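Local atomic coordinates of succinate-semialdehyde dehydrogenase (Synechococcus sp., PDB entry 4ITA), a protein that oxidises succinic semialdehyde to succinate, probably passing the hydride to NADP+, and is seen here with NADPH bound. Residues P131-P135 against F136-F140; K156-S159 against N160-Q163. One frame throughout, in Å; residues are numbered along the deposited sequence.

Contact 1 (131-140) and contact 2 (156-163) come in that order along the chain, and each bends the backbone from a strand into a helix. Strand 115-129 leads through the first into helix 137-149; strand 152-156, parallel to it in the same mixed sheet, leads through the second into helix 162-175, a beta-alpha-beta crossover of the Rossmann-type cofactor domain. The centres lie about 10 Å apart, and His157 NE2 bonds to Pro135 O at 2.8 Å. Because both bends leave the C-terminal ends of adjacent parallel strands, they line one continuous cofactor site: contact 1 near the nicotinamide and diphosphate of NADPH, contact 2 at its adenosine ribose and 2'-phosphate.

Contact 1 (P131-P135 against F136-F140). With NDP (NADPH dihydro-nicotinamide-adenine-dinucleotide phosphate), chain C; EDO (1,2-ethanediol), chain R.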
ATOM      1  N   PRO A 131      -1.068  16.733 -10.185  1.00  7.48           N
ATOM      2  CA  PRO A 131      -0.642  17.275 -11.478  1.00  9.35           C
ATOM      3  C   PRO A 131      -1.588  18.338 -12.045  1.00  7.81           C
ATOM      4  O   PRO A 131      -2.725  18.484 -11.588  1.00  8.01           O
ATOM      5  CB  PRO A 131      -0.669  16.040 -12.373  1.00  9.43           C
ATOM      6  CG  PRO A 131      -1.874  15.322 -11.888  1.00  9.48           C
ATOM      7  CD  PRO A 131      -1.898  15.525 -10.366  1.00  8.42           C
ATOM      8  N   TRP A 132      -1.124  19.063 -13.062  1.00  7.02           N
ATOM      9  CA  TRP A 132      -1.923  20.137 -13.628  1.00  7.62           C
ATOM     10  C   TRP A 132      -3.053  19.665 -14.543  1.00  6.47           C
ATOM     11  O   TRP A 132      -3.899  20.468 -14.903  1.00  7.55           O
ATOM     12  CB  TRP A 132      -1.041  21.163 -14.364  1.00  7.56           C
ATOM     13  CG  TRP A 132      -0.075  20.546 -15.339  1.00  7.42           C
ATOM     14  CD1 TRP A 132       1.271  20.398 -15.165  1.00 11.21           C
ATOM     15  CD2 TRP A 132      -0.375  19.985 -16.631  1.00  7.98           C
ATOM     16  NE1 TRP A 132       1.827  19.790 -16.259  1.00 13.93           N
ATOM     17  CE2 TRP A 132       0.841  19.520 -17.169  1.00 10.63           C
ATOM     18  CE3 TRP A 132      -1.544  19.844 -17.383  1.00  7.55           C
ATOM     19  CZ2 TRP A 132       0.917  18.910 -18.426  1.00 12.10           C
ATOM     20  CZ3 TRP A 132      -1.466  19.222 -18.631  1.00  7.93           C
ATOM     21  CH2 TRP A 132      -0.244  18.767 -19.135  1.00  9.98           C
ATOM     22  N   ASN A 133      -3.084  18.392 -14.940  1.00  6.94           N
ATOM     23  CA  ASN A 133      -4.005  18.024 -16.024  1.00  7.53           C
ATOM     24  C   ASN A 133      -5.486  17.999 -15.658  1.00  7.43           C
ATOM     25  O   ASN A 133      -6.333  18.321 -16.490  1.00  8.22           O
ATOM     26  CB  ASN A 133      -3.559  16.763 -16.781  1.00  8.79           C
ATOM     27  CG  ASN A 133      -3.712  15.498 -15.978  1.00 10.00           C
ATOM     28  OD1 ASN A 133      -3.612  15.496 -14.749  1.00 10.36           O
ATOM     29  ND2 ASN A 133      -3.954  14.394 -16.678  1.00  9.05           N
ATOM     30  N   PHE A 134      -5.794  17.637 -14.416  1.00  7.12           N
ATOM     31  CA  PHE A 134      -7.159  17.744 -13.904  1.00  7.54           C
ATOM     32  C   PHE A 134      -7.025  18.418 -12.554  1.00  7.58           C
ATOM     33  O   PHE A 134      -7.082  17.765 -11.510  1.00  8.06           O
ATOM     34  CB  PHE A 134      -7.834  16.373 -13.781  1.00  8.54           C
ATOM     35  CG  PHE A 134      -8.096  15.708 -15.107  1.00  9.20           C
ATOM     36  CD1 PHE A 134      -7.204  14.779 -15.622  1.00 11.32           C
ATOM     37  CD2 PHE A 134      -9.232  16.015 -15.835  1.00 10.35           C
ATOM     38  CE1 PHE A 134      -7.446  14.163 -16.850  1.00 11.31           C
ATOM     39  CE2 PHE A 134      -9.482  15.402 -17.066  1.00 11.48           C
ATOM     40  CZ  PHE A 134      -8.584  14.479 -17.569  1.00 11.29           C
ATOM     41  N   PRO A 135      -6.814  19.739 -12.574  1.00  6.95           N
ATOM     42  CA  PRO A 135      -6.337  20.444 -11.380  1.00  7.15           C
ATOM     43  C   PRO A 135      -7.362  20.553 -10.255  1.00  7.25           C
ATOM     44  O   PRO A 135      -6.964  20.828  -9.122  1.00  8.11           O
ATOM     45  CB  PRO A 135      -5.950  21.824 -11.922  1.00  8.99           C
ATOM     46  CG  PRO A 135      -6.848  22.018 -13.112  1.00  8.14           C
ATOM     47  CD  PRO A 135      -7.015  20.647 -13.720  1.00  7.05           C
ATOM     48  N   PHE A 136      -8.648  20.353 -10.551  1.00  6.13           N
ATOM     49  CA  PHE A 136      -9.675  20.270  -9.509  1.00  6.45           C
ATOM     50  C   PHE A 136     -10.020  18.818  -9.196  1.00  7.51           C
ATOM     51  O   PHE A 136      -9.967  18.395  -8.038  1.00  6.82           O
ATOM     52  CB  PHE A 136     -10.951  21.017  -9.930  1.00  6.76           C
ATOM     53  CG  PHE A 136     -10.968  22.477  -9.552  1.00  6.66           C
ATOM     54  CD1 PHE A 136      -9.977  23.340 -10.005  1.00  7.69           C
ATOM     55  CD2 PHE A 136     -11.995  22.995  -8.773  1.00  7.74           C
ATOM     56  CE1 PHE A 136     -10.002  24.689  -9.672  1.00  8.08           C
ATOM     57  CE2 PHE A 136     -12.028  24.341  -8.437  1.00  8.25           C
ATOM     58  CZ  PHE A 136     -11.028  25.187  -8.883  1.00  8.61           C
ATOM     59  N   TRP A 137     -10.372  18.054 -10.225  1.00  7.09           N
ATOM     60  CA  TRP A 137     -10.853  16.690 -10.037  1.00  7.21           C
ATOM     61  C   TRP A 137      -9.877  15.798  -9.281  1.00  6.89           C
ATOM     62  O   TRP A 137     -10.277  15.094  -8.368  1.00  8.37           O
ATOM     63  CB  TRP A 137     -11.246  16.064 -11.389  1.00  7.97           C
ATOM     64  CG  TRP A 137     -11.280  14.562 -11.402  1.00  8.51           C
ATOM     65  CD1 TRP A 137     -10.424  13.732 -12.069  1.00 11.67           C
ATOM     66  CD2 TRP A 137     -12.211  13.718 -10.722  1.00  8.11           C
ATOM     67  NE1 TRP A 137     -10.766  12.422 -11.841  1.00 13.39           N
ATOM     68  CE2 TRP A 137     -11.862  12.385 -11.017  1.00 10.76           C
ATOM     69  CE3 TRP A 137     -13.313  13.957  -9.894  1.00  8.54           C
ATOM     70  CZ2 TRP A 137     -12.572  11.295 -10.510  1.00 13.16           C
ATOM     71  CZ3 TRP A 137     -14.017  12.873  -9.388  1.00 10.78           C
ATOM     72  CH2 TRP A 137     -13.640  11.562  -9.694  1.00 10.75           C
ATOM     73  N   GLN A 138      -8.598  15.820  -9.635  1.00  7.05           N
ATOM     74  CA  GLN A 138      -7.675  14.920  -8.945  1.00  8.79           C
ATOM     75  C   GLN A 138      -7.522  15.295  -7.478  1.00  7.06           C
ATOM     76  O   GLN A 138      -7.309  14.427  -6.624  1.00  8.56           O
ATOM     77  CB  GLN A 138      -6.306  14.901  -9.611  1.00 11.43           C
ATOM     78  CG  GLN A 138      -6.320  14.713 -11.115  1.00 22.33           C
ATOM     79  CD  GLN A 138      -6.429  13.269 -11.505  1.00 18.62           C
ATOM     80  OE1 GLN A 138      -6.492  12.399 -10.645  1.00 21.70           O
ATOM     81  NE2 GLN A 138      -6.435  12.993 -12.805  1.00 18.39           N
ATOM     82  N   VAL A 139      -7.623  16.584  -7.179  1.00  7.46           N
ATOM     83  CA  VAL A 139      -7.565  17.028  -5.793  1.00  7.38           C
ATOM     84  C   VAL A 139      -8.784  16.532  -5.015  1.00  7.55           C
ATOM     85  O   VAL A 139      -8.640  15.936  -3.944  1.00  6.19           O
ATOM     86  CB  VAL A 139      -7.430  18.557  -5.679  1.00  7.78           C
ATOM     87  CG1 VAL A 139      -7.479  18.983  -4.217  1.00 10.31           C
ATOM     88  CG2 VAL A 139      -6.127  19.035  -6.335  1.00  7.86           C
ATOM     89  N   PHE A 140      -9.983  16.747  -5.546  1.00  7.21           N
ATOM     90  CA  PHE A 140     -11.174  16.291  -4.847  1.00  6.22           C
ATOM     91  C   PHE A 140     -11.276  14.773  -4.775  1.00  7.64           C
ATOM     92  O   PHE A 140     -11.804  14.238  -3.800  1.00  7.65           O
ATOM     93  CB  PHE A 140     -12.431  16.951  -5.414  1.00  7.32           C
ATOM     94  CG  PHE A 140     -12.569  18.387  -4.996  1.00  6.85           C
ATOM     95  CD1 PHE A 140     -13.019  18.708  -3.722  1.00  7.64           C
ATOM     96  CD2 PHE A 140     -12.207  19.416  -5.852  1.00  7.90           C
ATOM     97  CE1 PHE A 140     -13.127  20.028  -3.314  1.00  8.71           C
ATOM     98  CE2 PHE A 140     -12.309  20.740  -5.455  1.00  7.44           C
ATOM     99  CZ  PHE A 140     -12.779  21.048  -4.180  1.00  8.13           C
TER
HETATM  100  PA  NDP C 501       4.956  15.570 -13.124  1.00 11.54           P
HETATM  101  O1A NDP C 501       5.253  14.240 -12.493  1.00 12.90           O
HETATM  102  O2A NDP C 501       6.063  16.355 -13.771  1.00 17.30           O
HETATM  103  O5B NDP C 501       4.294  16.516 -12.017  1.00 10.91           O
HETATM  104  C5B NDP C 501       3.217  16.073 -11.181  1.00  9.11           C
HETATM  105  C4B NDP C 501       3.362  16.635  -9.770  1.00  9.89           C
HETATM  106  O4B NDP C 501       4.542  16.088  -9.174  1.00  8.49           O
HETATM  107  C3B NDP C 501       3.559  18.146  -9.733  1.00  8.70           C
HETATM  108  O3B NDP C 501       2.996  18.653  -8.516  1.00  8.56           O
HETATM  109  C2B NDP C 501       5.068  18.287  -9.684  1.00  9.36           C
HETATM  110  O2B NDP C 501       5.509  19.509  -9.106  1.00  9.57           O
HETATM  111  C1B NDP C 501       5.397  17.153  -8.753  1.00  8.49           C
HETATM  112  N9A NDP C 501       6.769  16.634  -8.857  1.00  9.76           N
HETATM  113  C8A NDP C 501       7.525  16.474  -9.962  1.00 11.47           C
HETATM  114  N7A NDP C 501       8.720  15.926  -9.634  1.00 13.11           N
HETATM  115  C5A NDP C 501       8.716  15.714  -8.308  1.00 10.37           C
HETATM  116  C6A NDP C 501       9.644  15.169  -7.305  1.00 12.47           C
HETATM  117  N6A NDP C 501      10.856  14.718  -7.683  1.00 15.31           N
HETATM  118  N1A NDP C 501       9.231  15.141  -6.024  1.00 13.85           N
HETATM  119  C2A NDP C 501       8.025  15.581  -5.639  1.00 14.43           C
HETATM  120  N3A NDP C 501       7.128  16.096  -6.493  1.00 13.42           N
HETATM  121  C4A NDP C 501       7.426  16.178  -7.806  1.00 10.27           C
HETATM  122  O3  NDP C 501       3.738  15.239 -14.148  1.00 16.81           O
HETATM  123  PN  NDP C 501       3.296  15.839 -15.592  1.00 16.05           P
HETATM  124  O1N NDP C 501       4.493  16.086 -16.484  1.00 19.23           O
HETATM  125  O2N NDP C 501       2.296  16.931 -15.333  1.00 19.31           O
HETATM  126  O5D NDP C 501       2.504  14.577 -16.203  1.00 16.39           O
HETATM  127  C5D NDP C 501       1.293  14.130 -15.610  1.00 14.54           C
HETATM  128  C4D NDP C 501       1.351  12.627 -15.400  1.00 12.99           C
HETATM  129  O4D NDP C 501       0.343  12.230 -14.459  1.00 13.19           O
HETATM  130  C3D NDP C 501       1.075  11.839 -16.665  1.00 12.30           C
HETATM  131  O3D NDP C 501       1.980  10.734 -16.766  1.00 12.33           O
HETATM  132  C2D NDP C 501      -0.361  11.405 -16.445  1.00 11.87           C
HETATM  133  O2D NDP C 501      -0.668  10.260 -17.241  1.00 12.79           O
HETATM  134  C1D NDP C 501      -0.365  11.094 -14.962  1.00 10.56           C
HETATM  135  N1N NDP C 501      -1.745  11.047 -14.461  1.00 12.20           N
HETATM  136  C2N NDP C 501      -2.148  10.033 -13.676  1.00 12.43           C
HETATM  137  C3N NDP C 501      -3.503   9.720 -13.584  1.00 13.68           C
HETATM  138  C7N NDP C 501      -3.994   8.616 -12.695  1.00 12.43           C
HETATM  139  O7N NDP C 501      -4.969   8.835 -11.979  1.00 12.47           O
HETATM  140  N7N NDP C 501      -3.378   7.437 -12.703  1.00 12.10           N
HETATM  141  C4N NDP C 501      -4.531  10.478 -14.391  1.00 14.91           C
HETATM  142  C5N NDP C 501      -4.001  11.786 -14.757  1.00 15.91           C
HETATM  143  C6N NDP C 501      -2.628  12.017 -14.778  1.00 14.56           C
HETATM  144  P2B NDP C 501       6.023  20.732 -10.011  1.00  8.47           P
HETATM  145  O1X NDP C 501       6.388  21.755  -8.976  1.00  9.39           O
HETATM  146  O2X NDP C 501       7.216  20.227 -10.788  1.00 10.84           O
HETATM  147  O3X NDP C 501       4.892  21.176 -10.889  1.00  9.39           O
HETATM  148  C1  EDO R 516      -9.445  11.450 -15.582  1.00 20.63           C
HETATM  149  O1  EDO R 516     -10.693  10.851 -15.222  1.00 22.27           O
HETATM  150  C2  EDO R 516      -8.316  10.708 -14.879  1.00 19.03           C
HETATM  151  O2  EDO R 516      -8.440  10.870 -13.457  1.00 18.64           O
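The Phe134 ring and the Gln138 amide meet at a slant, their planes 64° apart, with Gln138 NE2 3.4 Å from Phe134 CD1. Ethanediol C1 lies over one face of the phenyl ring, 3.6 Å above its plane and toward the rim, while C5N of the nicotinamide is near the plane at its edge. The indole of Trp137 works through its edge: CD1 packs at 4.1 Å on Phe134 CB, and NE1 donates in the ring plane to ethanediol O2; Lys88 adds a cation-pi contact. That hydroxyl also receives a weak bond from Gln138 NE2, since the long, flexible side chain, bent at chi2 (-83°), reaches both the ethanediol and, with NE2 at 3.3 Å, cofactor C5N. Residues 131-135 carry the Pro-Trp-Asn-Phe-Pro motif of aldehyde dehydrogenases, whose prolines probably limit the flexibility of the approach to helix 137-149. Gln138 N bonds back to Phe134 O (3.1 Å, 163° at the hydrogen) in the i-to-i+4 pattern, and the Glu85 carboxylate accepts from Phe136 N and Trp137 N. Asn133 ND2, bonded to Gln262 O, comes within 3.2 Å of C5N, whereas the buried OD1 has no partner. Trp132 NE1 comes to 3.0 Å from diphosphate oxygen O2N.

Contact 2 (K156-S159 against N160-Q163); sequences KHAS and NVPQ. With NDP (NADPH dihydro-nicotinamide-adenine-dinucleotide phosphate), chain C.
Val161 sets its CG2 methyl over the His157 ring, 3.5 Å from the centroid and 14° off the normal, a CH-pi contact on the tightly packed, buried side of this strand-to-helix bend. Chi1 of -65° puts CG1 anti to the carbonyl carbon, leaving CG2 between that carbon and the backbone N, facing the ring and 4.0 Å from Ala158 CB. A branched residue suits the place because one methyl can cover the imidazole. The ring is held at both nitrogens: ND1 accepts from Ala158 N, and NE2 bonds to Pro135 O. Ala158 to Val161 form a type I beta turn, closed by Val161 N to Ala158 O at 3.2 Å, with Val161 at the N-cap position before helix 162-175.

The side of Ser159 and Asn160, both partly exposed, is more open, though Asn160 OD1 still lies against the Ala158 methyl, CB (3.3 Å). Ser159 turns to the 2'-phosphate of NADPH, OG to O1X (2.7 Å) and N to O3X (2.9 Å). Buried Lys156 is the phosphate's charged partner: bent at chi2 and chi4, it brings NZ to O1X (2.8 Å), weakly to O2B, and to His157 O (2.9 Å) and Ile187 O. A methionine in its place would probably leave the 2'-phosphate short of a positive charge, and the carbonyls of His157 and Ile187 without their shared donor.

Strand 152-156 supplies Lys156 and lies between strands 115-129 and 182-185, parallel to both. Helix 162-175 starts against helix 64-75, where Val161 and Pro162 rest on Glu74, whose carboxylate accepts from Gln163 N.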
ATOM      1  N   LYS A 156       0.516  19.625  -2.287  1.00  5.79           N
ATOM      2  CA  LYS A 156       1.503  20.238  -3.163  1.00  6.02           C
ATOM      3  C   LYS A 156       0.998  20.033  -4.581  1.00  5.05           C
ATOM      4  O   LYS A 156       1.063  18.932  -5.138  1.00  5.98           O
ATOM      5  CB  LYS A 156       2.897  19.625  -2.967  1.00  6.46           C
ATOM      6  CG  LYS A 156       3.985  20.257  -3.841  1.00  6.26           C
ATOM      7  CD  LYS A 156       4.286  19.456  -5.119  1.00  7.14           C
ATOM      8  CE  LYS A 156       5.386  20.114  -5.964  1.00  7.34           C
ATOM      9  NZ  LYS A 156       4.935  21.375  -6.634  1.00  7.56           N
ATOM     10  N   HIS A 157       0.435  21.093  -5.147  1.00  5.34           N
ATOM     11  CA  HIS A 157      -0.087  21.042  -6.502  1.00  5.90           C
ATOM     12  C   HIS A 157       1.035  21.377  -7.479  1.00  7.12           C
ATOM     13  O   HIS A 157       2.128  21.798  -7.086  1.00  7.03           O
ATOM     14  CB  HIS A 157      -1.266  22.015  -6.660  1.00  6.43           C
ATOM     15  CG  HIS A 157      -2.361  21.501  -7.543  1.00  5.78           C
ATOM     16  ND1 HIS A 157      -2.126  20.647  -8.599  1.00  7.14           N
ATOM     17  CD2 HIS A 157      -3.699  21.717  -7.519  1.00  6.38           C
ATOM     18  CE1 HIS A 157      -3.273  20.357  -9.189  1.00  6.30           C
ATOM     19  NE2 HIS A 157      -4.242  20.995  -8.555  1.00  6.16           N
ATOM     20  N   ALA A 158       0.757  21.193  -8.760  1.00  7.11           N
ATOM     21  CA  ALA A 158       1.718  21.522  -9.799  1.00  6.34           C
ATOM     22  C   ALA A 158       2.016  23.021  -9.761  1.00  7.84           C
ATOM     23  O   ALA A 158       1.141  23.831  -9.441  1.00  7.44           O
ATOM     24  CB  ALA A 158       1.160  21.124 -11.146  1.00  7.50           C
ATOM     25  N   SER A 159       3.244  23.389 -10.113  1.00  7.88           N
ATOM     26  CA  SER A 159       3.687  24.774  -9.982  1.00  8.18           C
ATOM     27  C   SER A 159       3.024  25.740 -10.953  1.00  8.52           C
ATOM     28  O   SER A 159       3.101  26.959 -10.765  1.00  8.57           O
ATOM     29  CB  SER A 159       5.207  24.856 -10.118  1.00  9.15           C
ATOM     30  OG  SER A 159       5.844  24.362  -8.959  1.00 12.17           O
ATOM     31  N   ASN A 160       2.381  25.202 -11.984  1.00  7.50           N
ATOM     32  CA  ASN A 160       1.694  26.018 -12.977  1.00  7.42           C
ATOM     33  C   ASN A 160       0.193  26.166 -12.732  1.00  8.16           C
ATOM     34  O   ASN A 160      -0.496  26.825 -13.501  1.00  8.56           O
ATOM     35  CB  ASN A 160       1.937  25.464 -14.381  1.00  9.38           C
ATOM     36  CG  ASN A 160       1.431  24.044 -14.540  1.00  8.72           C
ATOM     37  OD1 ASN A 160       1.533  23.233 -13.622  1.00 10.74           O
ATOM     38  ND2 ASN A 160       0.882  23.733 -15.713  1.00 11.40           N
ATOM     39  N   VAL A 161      -0.318  25.572 -11.658  1.00  7.46           N
ATOM     40  CA  VAL A 161      -1.723  25.810 -11.297  1.00  8.22           C
ATOM     41  C   VAL A 161      -1.931  26.372  -9.878  1.00  6.95           C
ATOM     42  O   VAL A 161      -2.793  25.889  -9.130  1.00  7.62           O
ATOM     43  CB  VAL A 161      -2.627  24.563 -11.562  1.00  7.10           C
ATOM     44  CG1 VAL A 161      -2.693  24.262 -13.048  1.00  7.37           C
ATOM     45  CG2 VAL A 161      -2.133  23.341 -10.795  1.00  8.45           C
ATOM     46  N   PRO A 162      -1.169  27.419  -9.509  1.00  7.15           N
ATOM     47  CA  PRO A 162      -1.321  27.962  -8.153  1.00  6.71           C
ATOM     48  C   PRO A 162      -2.718  28.524  -7.877  1.00  7.01           C
ATOM     49  O   PRO A 162      -3.210  28.371  -6.761  1.00  7.68           O
ATOM     50  CB  PRO A 162      -0.255  29.072  -8.099  1.00  7.67           C
ATOM     51  CG  PRO A 162      -0.067  29.480  -9.512  1.00  8.01           C
ATOM     52  CD  PRO A 162      -0.214  28.217 -10.303  1.00  8.32           C
ATOM     53  N   GLN A 163      -3.355  29.162  -8.853  1.00  6.81           N
ATOM     54  CA  GLN A 163      -4.700  29.677  -8.607  1.00  7.19           C
ATOM     55  C   GLN A 163      -5.719  28.563  -8.391  1.00  7.37           C
ATOM     56  O   GLN A 163      -6.617  28.696  -7.560  1.00  7.11           O
ATOM     57  CB  GLN A 163      -5.156  30.625  -9.716  1.00  7.95           C
ATOM     58  CG  GLN A 163      -4.308  31.881  -9.825  1.00 10.74           C
ATOM     59  CD  GLN A 163      -4.876  32.858 -10.830  1.00 14.55           C
ATOM     60  OE1 GLN A 163      -6.052  33.225 -10.760  1.00 17.26           O
ATOM     61  NE2 GLN A 163      -4.049  33.274 -11.782  1.00 17.35           N
TER
HETATM   62  PA  NDP C 501       4.956  15.570 -13.124  1.00 11.54           P
HETATM   63  O1A NDP C 501       5.253  14.240 -12.493  1.00 12.90           O
HETATM   64  O2A NDP C 501       6.063  16.355 -13.771  1.00 17.30           O
HETATM   65  O5B NDP C 501       4.294  16.516 -12.017  1.00 10.91           O
HETATM   66  C5B NDP C 501       3.217  16.073 -11.181  1.00  9.11           C
HETATM   67  C4B NDP C 501       3.362  16.635  -9.770  1.00  9.89           C
HETATM   68  O4B NDP C 501       4.542  16.088  -9.174  1.00  8.49           O
HETATM   69  C3B NDP C 501       3.559  18.146  -9.733  1.00  8.70           C
HETATM   70  O3B NDP C 501       2.996  18.653  -8.516  1.00  8.56           O
HETATM   71  C2B NDP C 501       5.068  18.287  -9.684  1.00  9.36           C
HETATM   72  O2B NDP C 501       5.509  19.509  -9.106  1.00  9.57           O
HETATM   73  C1B NDP C 501       5.397  17.153  -8.753  1.00  8.49           C
HETATM   74  N9A NDP C 501       6.769  16.634  -8.857  1.00  9.76           N
HETATM   75  C8A NDP C 501       7.525  16.474  -9.962  1.00 11.47           C
HETATM   76  N7A NDP C 501       8.720  15.926  -9.634  1.00 13.11           N
HETATM   77  C5A NDP C 501       8.716  15.714  -8.308  1.00 10.37           C
HETATM   78  C6A NDP C 501       9.644  15.169  -7.305  1.00 12.47           C
HETATM   79  N6A NDP C 501      10.856  14.718  -7.683  1.00 15.31           N
HETATM   80  N1A NDP C 501       9.231  15.141  -6.024  1.00 13.85           N
HETATM   81  C2A NDP C 501       8.025  15.581  -5.639  1.00 14.43           C
HETATM   82  N3A NDP C 501       7.128  16.096  -6.493  1.00 13.42           N
HETATM   83  C4A NDP C 501       7.426  16.178  -7.806  1.00 10.27           C
HETATM   84  O3  NDP C 501       3.738  15.239 -14.148  1.00 16.81           O
HETATM   85  PN  NDP C 501       3.296  15.839 -15.592  1.00 16.05           P
HETATM   86  O1N NDP C 501       4.493  16.086 -16.484  1.00 19.23           O
HETATM   87  O2N NDP C 501       2.296  16.931 -15.333  1.00 19.31           O
HETATM   88  O5D NDP C 501       2.504  14.577 -16.203  1.00 16.39           O
HETATM   89  C5D NDP C 501       1.293  14.130 -15.610  1.00 14.54           C
HETATM   90  C4D NDP C 501       1.351  12.627 -15.400  1.00 12.99           C
HETATM   91  O4D NDP C 501       0.343  12.230 -14.459  1.00 13.19           O
HETATM   92  C3D NDP C 501       1.075  11.839 -16.665  1.00 12.30           C
HETATM   93  O3D NDP C 501       1.980  10.734 -16.766  1.00 12.33           O
HETATM   94  C2D NDP C 501      -0.361  11.405 -16.445  1.00 11.87           C
HETATM   95  O2D NDP C 501      -0.668  10.260 -17.241  1.00 12.79           O
HETATM   96  C1D NDP C 501      -0.365  11.094 -14.962  1.00 10.56           C
HETATM   97  N1N NDP C 501      -1.745  11.047 -14.461  1.00 12.20           N
HETATM   98  C2N NDP C 501      -2.148  10.033 -13.676  1.00 12.43           C
HETATM   99  C3N NDP C 501      -3.503   9.720 -13.584  1.00 13.68           C
HETATM  100  C7N NDP C 501      -3.994   8.616 -12.695  1.00 12.43           C
HETATM  101  O7N NDP C 501      -4.969   8.835 -11.979  1.00 12.47           O
HETATM  102  N7N NDP C 501      -3.378   7.437 -12.703  1.00 12.10           N
HETATM  103  C4N NDP C 501      -4.531  10.478 -14.391  1.00 14.91           C
HETATM  104  C5N NDP C 501      -4.001  11.786 -14.757  1.00 15.91           C
HETATM  105  C6N NDP C 501      -2.628  12.017 -14.778  1.00 14.56           C
HETATM  106  P2B NDP C 501       6.023  20.732 -10.011  1.00  8.47           P
HETATM  107  O1X NDP C 501       6.388  21.755  -8.976  1.00  9.39           O
HETATM  108  O2X NDP C 501       7.216  20.227 -10.788  1.00 10.84           O
HETATM  109  O3X NDP C 501       4.892  21.176 -10.889  1.00  9.39           O